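Local coordinates for protein NAD(P)H-FMN oxidoreductase (Bacillus subtilis, PDB 5LVA) that binds FMN and, as a flavin reductase of flavodoxin-like fold, probably uses NAD(P)H to reduce flavin, at residues R19-T24 against T164-H169; E48-L53 against K76-H81; K99-A104 against A133-I138. All blocks are in the same frame, centred on the assembly; numbering follows the deposited sequence.

Contact 1: residues R19-T24 against T164-H169; sequences RAFADT and TQYREH
Phe21 and Tyr166 lean against each other with rings nearly parallel (23°) but slid, centroids 4.9 Å apart, so that they barely overlap. The slide lets each CB sit on its partner's ring: Phe21 CB lies 3.6 Å from the centroid of the Tyr166 ring, almost on its normal, and Tyr166 CB lies 4.0 Å from the centroid of the Phe21 ring, so two CH-pi contacts replace a full stack. A chi1 of 160° puts Tyr166 CG opposite the backbone N and carries the ring to Phe21. The phenol end goes further, to Gln63, while the Phe21 ring also meets Phe148 edge-to-face; flat aromatic residues suit the place, because each offers a broad face to the other's CB.

The polar contacts gather at Thr24. Its OG1 donates to Phe21 O (2.8 Å), in the carbonyl plane, and that oxygen also accepts a hydrogen bond from Thr24 N; the same hydroxyl lies near the plane of the Tyr166 ring, at its edge. Arg167 runs past Thr24 in the opposite direction, its chain extended from CG to NE and its CB 3.8 Å from Thr24 OG1; NE donates to Thr24 O at 3.0 Å with an N-H...O angle of 160°. The oxygen lies in the guanidinium plane, whereas NE is tilted from the carbonyl plane. Arginine suits the site because its methylenes can lie along the threonine while its NE reaches a backbone carbonyl.

Helices 17-23 and 156-171, the first and last of the chain, thus pair on one face of the parallel sheet, as in the flavodoxin-like fold.

Contact 2: residues E48-L53 against K76-H81; sequences EKEQKL and KKWLDH
The indole of Trp78 meets Glu50 at its edge, not over a face: Glu50 OE1 lies in the ring plane, straight ahead of the pyrrole nitrogen. The carboxylate stands almost upright to the indole, with the two planes 81° apart, and NE1 approaches OE1 from above the carboxylate plane. Phe62 adds an edge-to-face ring contact to Trp78.

Trp78 NE1 donates to Glu50 OE1 at 3.1 Å, with a nearly linear N-H...O angle of 175°. Glu50 reaches it by folding: its chain bends at chi2 (-59°), which swings the carboxylate round so that OE1 faces NE1; CG, placed by chi1, is itself 3.6 Å from Trp78 NE1. The CA atoms of Glu50 and Trp78 are 8.8 Å apart; the indole and the bent glutamate span this together, the indole's apolar surface touching Leu6, Leu36 and Ile45. A second polar tie runs from Gln51 NE2 to Val82 O, linking helix 47-56 to the end of helix 73-82. These are successive crossover helices of the flavodoxin-like fold, leading into strands 59-65 and 100-106 and lying side by side on one face of the sheet.

Glu50 is buried, yet well supplied with partners. OE1 also forms a salt bridge with Arg34 NH1, and OE2 is hydrogen-bonded to Tyr40 OH. A leucine here would probably leave the Trp78 N-H without its acceptor, Arg34 without this countercharge and the Tyr40 hydroxyl without a mate.

Glutamate suits the place because one side chain can serve three groups at once, and tryptophan because it joins a single N-H to a broad greasy surface. The salt bridge to Arg34, with the indole N-H, is likely to favour the ionised carboxylate in spite of its burial.

Contact 3: residues K99-A104 against A133-I138; sequences KEFMVA and ATSNFI
Phe101 turns one face of its ring to Ser135, whose CB sits over the centre, 3.7 Å from the ring centroid and only 14° off the normal, a CH-pi contact. The benzyl group is directed from the strand to the helix by its first torsion, with CG anti to the backbone N (chi1 -180°). Ser135 OG lies beside the root of the ring, 3.6 Å from Phe101 CB, and makes no hydrogen bond to the strand; it is hydrogen-bonded to Thr140 OG1, just beyond the helix. At the ring's edge, near its plane, comes the tip of Ile138: its CD1 is 4.4 Å from Phe101 CD2, a loose apolar touch. A branched aliphatic residue suits this place, its CD1 extending to the ring with no polar group to satisfy.

Serine suits this position by its size. The CA atoms of Phe101 and Ser135 are 6.5 Å apart, and a small side chain lets the helix settle close to the sheet while the phenylalanine supplies the bulk. The ring of Phe62, on the neighbouring strand 59-65, meets that of Phe101 with planes at about 40°, so the aromatic surface continues across the sheet.

Strand 100-106 bonds through its backbone to strand 141-148, as Phe101 does with Thr141 and Leu143, and helix 129-138 precedes that strand in the chain. Strand, helix and parallel strand form a beta-alpha-beta crossover, whose helix is packed here on the strand that starts it.

No hydrogen bond joins the two segments; what holds them is ring-face and apolar contact, and the buried Ser135 hydroxyl has its partner in Thr140.

In the fold
The three contacts sample both faces of the five-stranded parallel sheet. Contact 1 lies on one face, and contacts 2 and 3 on the other, with centres about 24 Å (contacts 1 and 2) and 20 Å (contacts 1 and 3) apart. Strand 100-106 bridges them: Tyr166 CE2 of contact 1 rests 3.8 Å from Ala104 CB, while Phe101 faces the other way. Contacts 2 and 3, with centres about 14 Å apart, meet where Leu79 touches Thr134, and Phe62 receives both Trp78 and Phe101. The Phe21 side chain of contact 1 is about 7 Å from FMN, with FMN-binding Val17 and Asn18 on the same helix; strand 100-106 runs on to FMN-binding Ser106.

Contact 1: residues R19-T24 against T164-H169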
loop_
_atom_site.group_PDB
_atom_site.type_symbol
_atom_site.label_atom_id
_atom_site.label_comp_id
_atom_site.label_asym_id
_atom_site.label_seq_id
_atom_site.Cartn_x
_atom_site.Cartn_y
_atom_site.Cartn_z
ATOM N N ARG A 19 -10.048 -2.559 -6.883
ATOM C CA ARG A 19 -10.243 -2.332 -8.308
ATOM C C ARG A 19 -10.782 -0.919 -8.569
ATOM O O ARG A 19 -10.265 -0.182 -9.406
ATOM C CB ARG A 19 -11.190 -3.388 -8.865
ATOM C CG ARG A 19 -11.462 -3.284 -10.337
ATOM C CD ARG A 19 -10.179 -3.241 -11.120
ATOM N NE ARG A 19 -10.370 -3.724 -12.479
ATOM C CZ ARG A 19 -9.383 -3.914 -13.349
ATOM N NH1 ARG A 19 -8.129 -3.645 -12.995
ATOM N NH2 ARG A 19 -9.651 -4.361 -14.576
ATOM N N ALA A 20 -11.813 -0.545 -7.824
ATOM C CA ALA A 20 -12.401 0.782 -7.935
ATOM C C ALA A 20 -11.413 1.888 -7.582
ATOM O O ALA A 20 -11.417 2.958 -8.186
ATOM C CB ALA A 20 -13.615 0.886 -7.051
ATOM N N PHE A 21 -10.580 1.632 -6.588
ATOM C CA PHE A 21 -9.602 2.610 -6.153
ATOM C C PHE A 21 -8.538 2.775 -7.219
ATOM O O PHE A 21 -8.196 3.888 -7.604
ATOM C CB PHE A 21 -8.961 2.193 -4.824
ATOM C CG PHE A 21 -9.856 2.345 -3.639
ATOM C CD1 PHE A 21 -11.160 2.771 -3.780
ATOM C CD2 PHE A 21 -9.379 2.084 -2.371
ATOM C CE1 PHE A 21 -11.976 2.909 -2.691
ATOM C CE2 PHE A 21 -10.191 2.228 -1.273
ATOM C CZ PHE A 21 -11.487 2.641 -1.433
ATOM N N ALA A 22 -8.015 1.655 -7.688
ATOM C CA ALA A 22 -7.023 1.657 -8.749
ATOM C C ALA A 22 -7.512 2.370 -10.016
ATOM O O ALA A 22 -6.739 3.069 -10.659
ATOM C CB ALA A 22 -6.613 0.236 -9.077
ATOM N N ASP A 23 -8.786 2.196 -10.367
ATOM C CA ASP A 23 -9.349 2.794 -11.585
ATOM C C ASP A 23 -9.214 4.309 -11.641
ATOM O O ASP A 23 -9.064 4.886 -12.710
ATOM C CB ASP A 23 -10.835 2.442 -11.731
ATOM C CG ASP A 23 -11.062 1.044 -12.267
ATOM O OD1 ASP A 23 -10.140 0.475 -12.878
ATOM O OD2 ASP A 23 -12.180 0.522 -12.083
ATOM N N THR A 24 -9.274 4.947 -10.482
ATOM C CA THR A 24 -9.271 6.397 -10.406
ATOM C C THR A 24 -7.906 7.003 -10.716
ATOM O O THR A 24 -7.792 8.209 -10.854
ATOM C CB THR A 24 -9.712 6.865 -9.021
ATOM O OG1 THR A 24 -8.689 6.554 -8.075
ATOM C CG2 THR A 24 -10.979 6.163 -8.604
ATOM N N THR A 164 -12.949 8.323 -4.518
ATOM C CA THR A 164 -12.485 9.672 -4.773
ATOM C C THR A 164 -11.655 10.162 -3.591
ATOM O O THR A 164 -10.743 10.964 -3.756
ATOM C CB THR A 164 -13.655 10.636 -5.077
ATOM O OG1 THR A 164 -13.193 11.987 -5.027
ATOM C CG2 THR A 164 -14.747 10.483 -4.096
ATOM N N GLN A 165 -11.953 9.649 -2.401
ATOM C CA GLN A 165 -11.198 10.017 -1.215
ATOM C C GLN A 165 -9.824 9.371 -1.233
ATOM O O GLN A 165 -8.841 9.956 -0.780
ATOM C CB GLN A 165 -11.953 9.627 0.053
ATOM C CG GLN A 165 -13.075 10.571 0.408
ATOM C CD GLN A 165 -12.601 11.996 0.529
ATOM O OE1 GLN A 165 -11.483 12.254 0.966
ATOM N NE2 GLN A 165 -13.452 12.934 0.150
ATOM N N TYR A 166 -9.766 8.157 -1.762
ATOM C CA TYR A 166 -8.509 7.462 -1.942
ATOM C C TYR A 166 -7.607 8.279 -2.855
ATOM O O TYR A 166 -6.444 8.503 -2.556
ATOM C CB TYR A 166 -8.772 6.064 -2.507
ATOM C CG TYR A 166 -7.605 5.390 -3.193
ATOM C CD1 TYR A 166 -7.344 5.610 -4.537
ATOM C CD2 TYR A 166 -6.801 4.490 -2.514
ATOM C CE1 TYR A 166 -6.290 4.987 -5.170
ATOM C CE2 TYR A 166 -5.744 3.859 -3.143
ATOM C CZ TYR A 166 -5.499 4.111 -4.473
ATOM O OH TYR A 166 -4.455 3.485 -5.100
ATOM N N ARG A 167 -8.164 8.743 -3.966
ATOM C CA ARG A 167 -7.396 9.474 -4.957
ATOM C C ARG A 167 -6.835 10.758 -4.374
ATOM O O ARG A 167 -5.691 11.101 -4.612
ATOM C CB ARG A 167 -8.257 9.788 -6.181
ATOM C CG ARG A 167 -7.454 10.250 -7.390
ATOM C CD ARG A 167 -8.315 10.953 -8.404
ATOM N NE ARG A 167 -7.667 11.026 -9.708
ATOM C CZ ARG A 167 -7.034 12.091 -10.181
ATOM N NH1 ARG A 167 -6.961 13.199 -9.465
ATOM N NH2 ARG A 167 -6.478 12.052 -11.381
ATOM N N GLU A 168 -7.642 11.470 -3.608
ATOM C CA GLU A 168 -7.179 12.718 -3.050
ATOM C C GLU A 168 -6.053 12.477 -2.051
ATOM O O GLU A 168 -5.091 13.237 -1.986
ATOM C CB GLU A 168 -8.316 13.477 -2.385
ATOM C CG GLU A 168 -7.831 14.737 -1.712
ATOM C CD GLU A 168 -8.938 15.553 -1.099
ATOM O OE1 GLU A 168 -10.102 15.400 -1.533
ATOM O OE2 GLU A 168 -8.635 16.356 -0.189
ATOM N N HIS A 169 -6.176 11.403 -1.284
ATOM C CA HIS A 169 -5.216 11.105 -0.237
ATOM C C HIS A 169 -3.862 10.709 -0.793
ATOM O O HIS A 169 -2.832 11.130 -0.296
ATOM C CB HIS A 169 -5.735 9.992 0.659
ATOM C CG HIS A 169 -5.027 9.910 1.971
ATOM N ND1 HIS A 169 -3.898 9.148 2.159
ATOM C CD2 HIS A 169 -5.276 10.517 3.155
ATOM C CE1 HIS A 169 -3.491 9.271 3.408
ATOM N NE2 HIS A 169 -4.310 10.097 4.031
#

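Contact 2: residues E48-L53 against K76-H81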
loop_
_atom_site.group_PDB
_atom_site.type_symbol
_atom_site.label_atom_id
_atom_site.label_comp_id
_atom_site.label_asym_id
_atom_site.label_seq_id
_atom_site.Cartn_x
_atom_site.Cartn_y
_atom_site.Cartn_z
ATOM N N GLU A 48 15.715 -6.294 -9.186
ATOM C CA GLU A 48 16.346 -5.107 -9.737
ATOM C C GLU A 48 15.321 -4.173 -10.348
ATOM O O GLU A 48 15.422 -2.962 -10.213
ATOM C CB GLU A 48 17.405 -5.492 -10.775
ATOM C CG GLU A 48 18.185 -4.316 -11.305
ATOM C CD GLU A 48 19.289 -4.715 -12.241
ATOM O OE1 GLU A 48 19.198 -5.808 -12.825
ATOM O OE2 GLU A 48 20.235 -3.928 -12.417
ATOM N N LYS A 49 14.333 -4.750 -11.015
ATOM C CA LYS A 49 13.253 -3.985 -11.616
ATOM C C LYS A 49 12.500 -3.189 -10.562
ATOM O O LYS A 49 12.265 -1.994 -10.728
ATOM C CB LYS A 49 12.286 -4.913 -12.355
ATOM C CG LYS A 49 11.151 -4.182 -13.070
ATOM C CD LYS A 49 10.117 -5.150 -13.621
ATOM C CE LYS A 49 8.876 -4.405 -14.079
ATOM N NZ LYS A 49 7.748 -5.334 -14.415
ATOM N N GLU A 50 12.135 -3.866 -9.478
ATOM C CA GLU A 50 11.427 -3.246 -8.370
ATOM C C GLU A 50 12.254 -2.143 -7.726
ATOM O O GLU A 50 11.771 -1.033 -7.538
ATOM C CB GLU A 50 11.058 -4.292 -7.329
ATOM C CG GLU A 50 10.280 -5.449 -7.870
ATOM C CD GLU A 50 8.984 -5.030 -8.498
ATOM O OE1 GLU A 50 8.281 -4.184 -7.922
ATOM O OE2 GLU A 50 8.672 -5.549 -9.582
ATOM N N GLN A 51 13.498 -2.458 -7.389
ATOM C CA GLN A 51 14.419 -1.462 -6.861
ATOM C C GLN A 51 14.492 -0.232 -7.746
ATOM O O GLN A 51 14.393 0.881 -7.257
ATOM C CB GLN A 51 15.816 -2.052 -6.690
ATOM C CG GLN A 51 15.964 -2.892 -5.440
ATOM C CD GLN A 51 17.339 -3.476 -5.298
ATOM O OE1 GLN A 51 18.200 -3.285 -6.154
ATOM N NE2 GLN A 51 17.556 -4.203 -4.224
ATOM N N LYS A 52 14.649 -0.437 -9.049
ATOM C CA LYS A 52 14.814 0.665 -9.992
ATOM C C LYS A 52 13.586 1.547 -10.081
ATOM O O LYS A 52 13.685 2.737 -10.346
ATOM C CB LYS A 52 15.146 0.135 -11.377
ATOM C CG LYS A 52 16.605 -0.113 -11.645
ATOM C CD LYS A 52 16.745 -0.734 -13.028
ATOM C CE LYS A 52 17.944 -0.194 -13.764
ATOM N NZ LYS A 52 18.068 1.285 -13.577
ATOM N N LEU A 53 12.423 0.957 -9.869
ATOM C CA LEU A 53 11.191 1.722 -9.910
ATOM C C LEU A 53 11.041 2.576 -8.666
ATOM O O LEU A 53 10.651 3.735 -8.760
ATOM C CB LEU A 53 9.985 0.796 -10.076
ATOM C CG LEU A 53 9.815 0.316 -11.513
ATOM C CD1 LEU A 53 8.817 -0.829 -11.625
ATOM C CD2 LEU A 53 9.401 1.474 -12.370
ATOM N N LYS A 76 4.673 -9.303 1.578
ATOM C CA LYS A 76 5.672 -9.777 2.535
ATOM C C LYS A 76 6.927 -10.296 1.831
ATOM O O LYS A 76 8.048 -9.985 2.233
ATOM C CB LYS A 76 5.099 -10.878 3.426
ATOM C CG LYS A 76 5.966 -11.138 4.642
ATOM C CD LYS A 76 6.268 -9.821 5.333
ATOM C CE LYS A 76 7.432 -9.904 6.276
ATOM N NZ LYS A 76 8.756 -10.104 5.667
ATOM N N LYS A 77 6.719 -11.090 0.783
ATOM C CA LYS A 77 7.797 -11.574 -0.065
ATOM C C LYS A 77 8.517 -10.439 -0.787
ATOM O O LYS A 77 9.735 -10.464 -0.941
ATOM C CB LYS A 77 7.252 -12.567 -1.084
ATOM C CG LYS A 77 8.306 -13.263 -1.889
ATOM C CD LYS A 77 7.676 -14.282 -2.795
ATOM C CE LYS A 77 7.236 -15.493 -2.025
ATOM N NZ LYS A 77 6.713 -16.535 -2.957
ATOM N N TRP A 78 7.756 -9.442 -1.219
ATOM C CA TRP A 78 8.337 -8.253 -1.822
ATOM C C TRP A 78 9.296 -7.531 -0.878
ATOM O O TRP A 78 10.395 -7.165 -1.275
ATOM C CB TRP A 78 7.239 -7.296 -2.264
ATOM C CG TRP A 78 7.710 -6.179 -3.126
ATOM C CD1 TRP A 78 7.666 -6.128 -4.486
ATOM C CD2 TRP A 78 8.284 -4.940 -2.694
ATOM N NE1 TRP A 78 8.182 -4.941 -4.927
ATOM C CE2 TRP A 78 8.566 -4.192 -3.847
ATOM C CE3 TRP A 78 8.583 -4.389 -1.445
ATOM C CZ2 TRP A 78 9.135 -2.921 -3.790
ATOM C CZ3 TRP A 78 9.154 -3.132 -1.393
ATOM C CH2 TRP A 78 9.417 -2.412 -2.557
ATOM N N LEU A 79 8.873 -7.312 0.362
ATOM C CA LEU A 79 9.734 -6.665 1.347
ATOM C C LEU A 79 11.002 -7.473 1.542
ATOM O O LEU A 79 12.102 -6.943 1.459
ATOM C CB LEU A 79 9.002 -6.493 2.680
ATOM C CG LEU A 79 7.716 -5.665 2.643
ATOM C CD1 LEU A 79 6.959 -5.792 3.938
ATOM C CD2 LEU A 79 7.996 -4.200 2.330
ATOM N N ASP A 80 10.831 -8.763 1.781
ATOM C CA ASP A 80 11.948 -9.647 2.056
ATOM C C ASP A 80 12.957 -9.655 0.936
ATOM O O ASP A 80 14.165 -9.627 1.184
ATOM C CB ASP A 80 11.455 -11.074 2.301
ATOM C CG ASP A 80 10.742 -11.224 3.616
ATOM O OD1 ASP A 80 10.688 -10.236 4.372
ATOM O OD2 ASP A 80 10.231 -12.324 3.900
ATOM N N HIS A 81 12.461 -9.699 -0.297
ATOM C CA HIS A 81 13.320 -9.928 -1.443
ATOM C C HIS A 81 13.881 -8.654 -2.044
ATOM O O HIS A 81 14.973 -8.671 -2.606
ATOM C CB HIS A 81 12.566 -10.706 -2.506
ATOM C CG HIS A 81 12.306 -12.128 -2.133
ATOM N ND1 HIS A 81 12.038 -13.104 -3.065
ATOM C CD2 HIS A 81 12.270 -12.738 -0.927
ATOM C CE1 HIS A 81 11.851 -14.255 -2.449
ATOM N NE2 HIS A 81 11.985 -14.060 -1.151
#

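Contact 3: residues K99-A104 against A133-I138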
loop_
_atom_site.group_PDB
_atom_site.type_symbol
_atom_site.label_atom_id
_atom_site.label_comp_id
_atom_site.label_asym_id
_atom_site.label_seq_id
_atom_site.Cartn_x
_atom_site.Cartn_y
_atom_site.Cartn_z
ATOM N N LYS A 99 12.434 9.392 0.715
ATOM C CA LYS A 99 11.195 9.170 -0.028
ATOM C C LYS A 99 10.024 8.993 0.922
ATOM O O LYS A 99 10.214 8.650 2.075
ATOM C CB LYS A 99 11.320 7.944 -0.944
ATOM C CG LYS A 99 12.378 8.083 -2.028
ATOM C CD LYS A 99 12.489 6.829 -2.887
ATOM C CE LYS A 99 13.565 6.966 -3.945
ATOM N NZ LYS A 99 13.192 7.927 -5.023
ATOM N N GLU A 100 8.813 9.226 0.430
ATOM C CA GLU A 100 7.612 9.029 1.227
ATOM C C GLU A 100 7.097 7.602 1.108
ATOM O O GLU A 100 7.280 6.945 0.086
ATOM C CB GLU A 100 6.527 10.026 0.817
ATOM C CG GLU A 100 6.816 11.448 1.248
ATOM C CD GLU A 100 5.867 12.474 0.641
ATOM O OE1 GLU A 100 5.515 12.349 -0.552
ATOM O OE2 GLU A 100 5.490 13.426 1.354
ATOM N N PHE A 101 6.446 7.144 2.170
ATOM C CA PHE A 101 6.011 5.768 2.324
ATOM C C PHE A 101 4.590 5.821 2.846
ATOM O O PHE A 101 4.354 6.365 3.903
ATOM C CB PHE A 101 6.953 5.047 3.294
ATOM C CG PHE A 101 6.633 3.591 3.561
ATOM C CD1 PHE A 101 5.430 3.200 4.130
ATOM C CD2 PHE A 101 7.607 2.619 3.358
ATOM C CE1 PHE A 101 5.180 1.871 4.401
ATOM C CE2 PHE A 101 7.365 1.285 3.646
ATOM C CZ PHE A 101 6.154 0.915 4.156
ATOM N N MET A 102 3.629 5.277 2.119
ATOM C CA MET A 102 2.298 5.226 2.681
ATOM C C MET A 102 1.572 3.922 2.348
ATOM O O MET A 102 1.930 3.202 1.425
ATOM C CB MET A 102 1.488 6.448 2.245
ATOM C CG MET A 102 0.675 6.336 0.992
ATOM S SD MET A 102 -0.671 7.556 0.990
ATOM C CE MET A 102 -1.688 6.787 2.213
ATOM N N VAL A 103 0.579 3.611 3.165
ATOM C CA VAL A 103 -0.201 2.401 3.024
ATOM C C VAL A 103 -1.619 2.777 2.660
ATOM O O VAL A 103 -2.174 3.683 3.239
ATOM C CB VAL A 103 -0.190 1.559 4.338
ATOM C CG1 VAL A 103 -1.213 0.422 4.278
ATOM C CG2 VAL A 103 1.188 1.020 4.597
ATOM N N ALA A 104 -2.199 2.082 1.694
ATOM C CA ALA A 104 -3.618 2.244 1.390
ATOM C C ALA A 104 -4.283 0.895 1.550
ATOM O O ALA A 104 -4.027 -0.011 0.787
ATOM C CB ALA A 104 -3.825 2.796 -0.014
ATOM N N ALA A 133 7.450 0.352 10.965
ATOM C CA ALA A 133 8.787 -0.005 11.386
ATOM C C ALA A 133 9.702 -0.241 10.185
ATOM O O ALA A 133 10.867 0.134 10.195
ATOM C CB ALA A 133 8.738 -1.232 12.280
ATOM N N THR A 134 9.162 -0.865 9.153
ATOM C CA THR A 134 9.863 -1.047 7.888
ATOM C C THR A 134 10.244 0.297 7.282
ATOM O O THR A 134 11.391 0.529 6.934
ATOM C CB THR A 134 9.006 -1.830 6.876
ATOM O OG1 THR A 134 8.652 -3.103 7.427
ATOM C CG2 THR A 134 9.760 -2.035 5.576
ATOM N N SER A 135 9.267 1.179 7.168
ATOM C CA SER A 135 9.519 2.543 6.760
ATOM C C SER A 135 10.642 3.163 7.583
ATOM O O SER A 135 11.618 3.659 7.028
ATOM C CB SER A 135 8.246 3.371 6.895
ATOM O OG SER A 135 8.486 4.717 6.566
ATOM N N ASN A 136 10.501 3.116 8.907
ATOM C CA ASN A 136 11.484 3.682 9.824
ATOM C C ASN A 136 12.909 3.224 9.541
ATOM O O ASN A 136 13.829 4.026 9.485
ATOM C CB ASN A 136 11.122 3.327 11.262
ATOM C CG ASN A 136 9.953 4.117 11.782
ATOM O OD1 ASN A 136 9.598 5.150 11.236
ATOM N ND2 ASN A 136 9.357 3.641 12.865
ATOM N N PHE A 137 13.077 1.922 9.358
ATOM C CA PHE A 137 14.389 1.329 9.183
ATOM C C PHE A 137 15.052 1.700 7.851
ATOM O O PHE A 137 16.272 1.824 7.778
ATOM C CB PHE A 137 14.278 -0.186 9.302
ATOM C CG PHE A 137 15.588 -0.882 9.503
ATOM C CD1 PHE A 137 16.198 -0.885 10.740
ATOM C CD2 PHE A 137 16.195 -1.561 8.463
ATOM C CE1 PHE A 137 17.394 -1.528 10.928
ATOM C CE2 PHE A 137 17.384 -2.212 8.653
ATOM C CZ PHE A 137 17.989 -2.192 9.885
ATOM N N ILE A 138 14.257 1.884 6.800
ATOM C CA ILE A 138 14.844 2.090 5.488
ATOM C C ILE A 138 14.994 3.558 5.154
ATOM O O ILE A 138 15.562 3.903 4.130
ATOM C CB ILE A 138 14.036 1.397 4.391
ATOM C CG1 ILE A 138 12.655 2.020 4.274
ATOM C CG2 ILE A 138 13.946 -0.090 4.670
ATOM C CD1 ILE A 138 11.770 1.340 3.281
#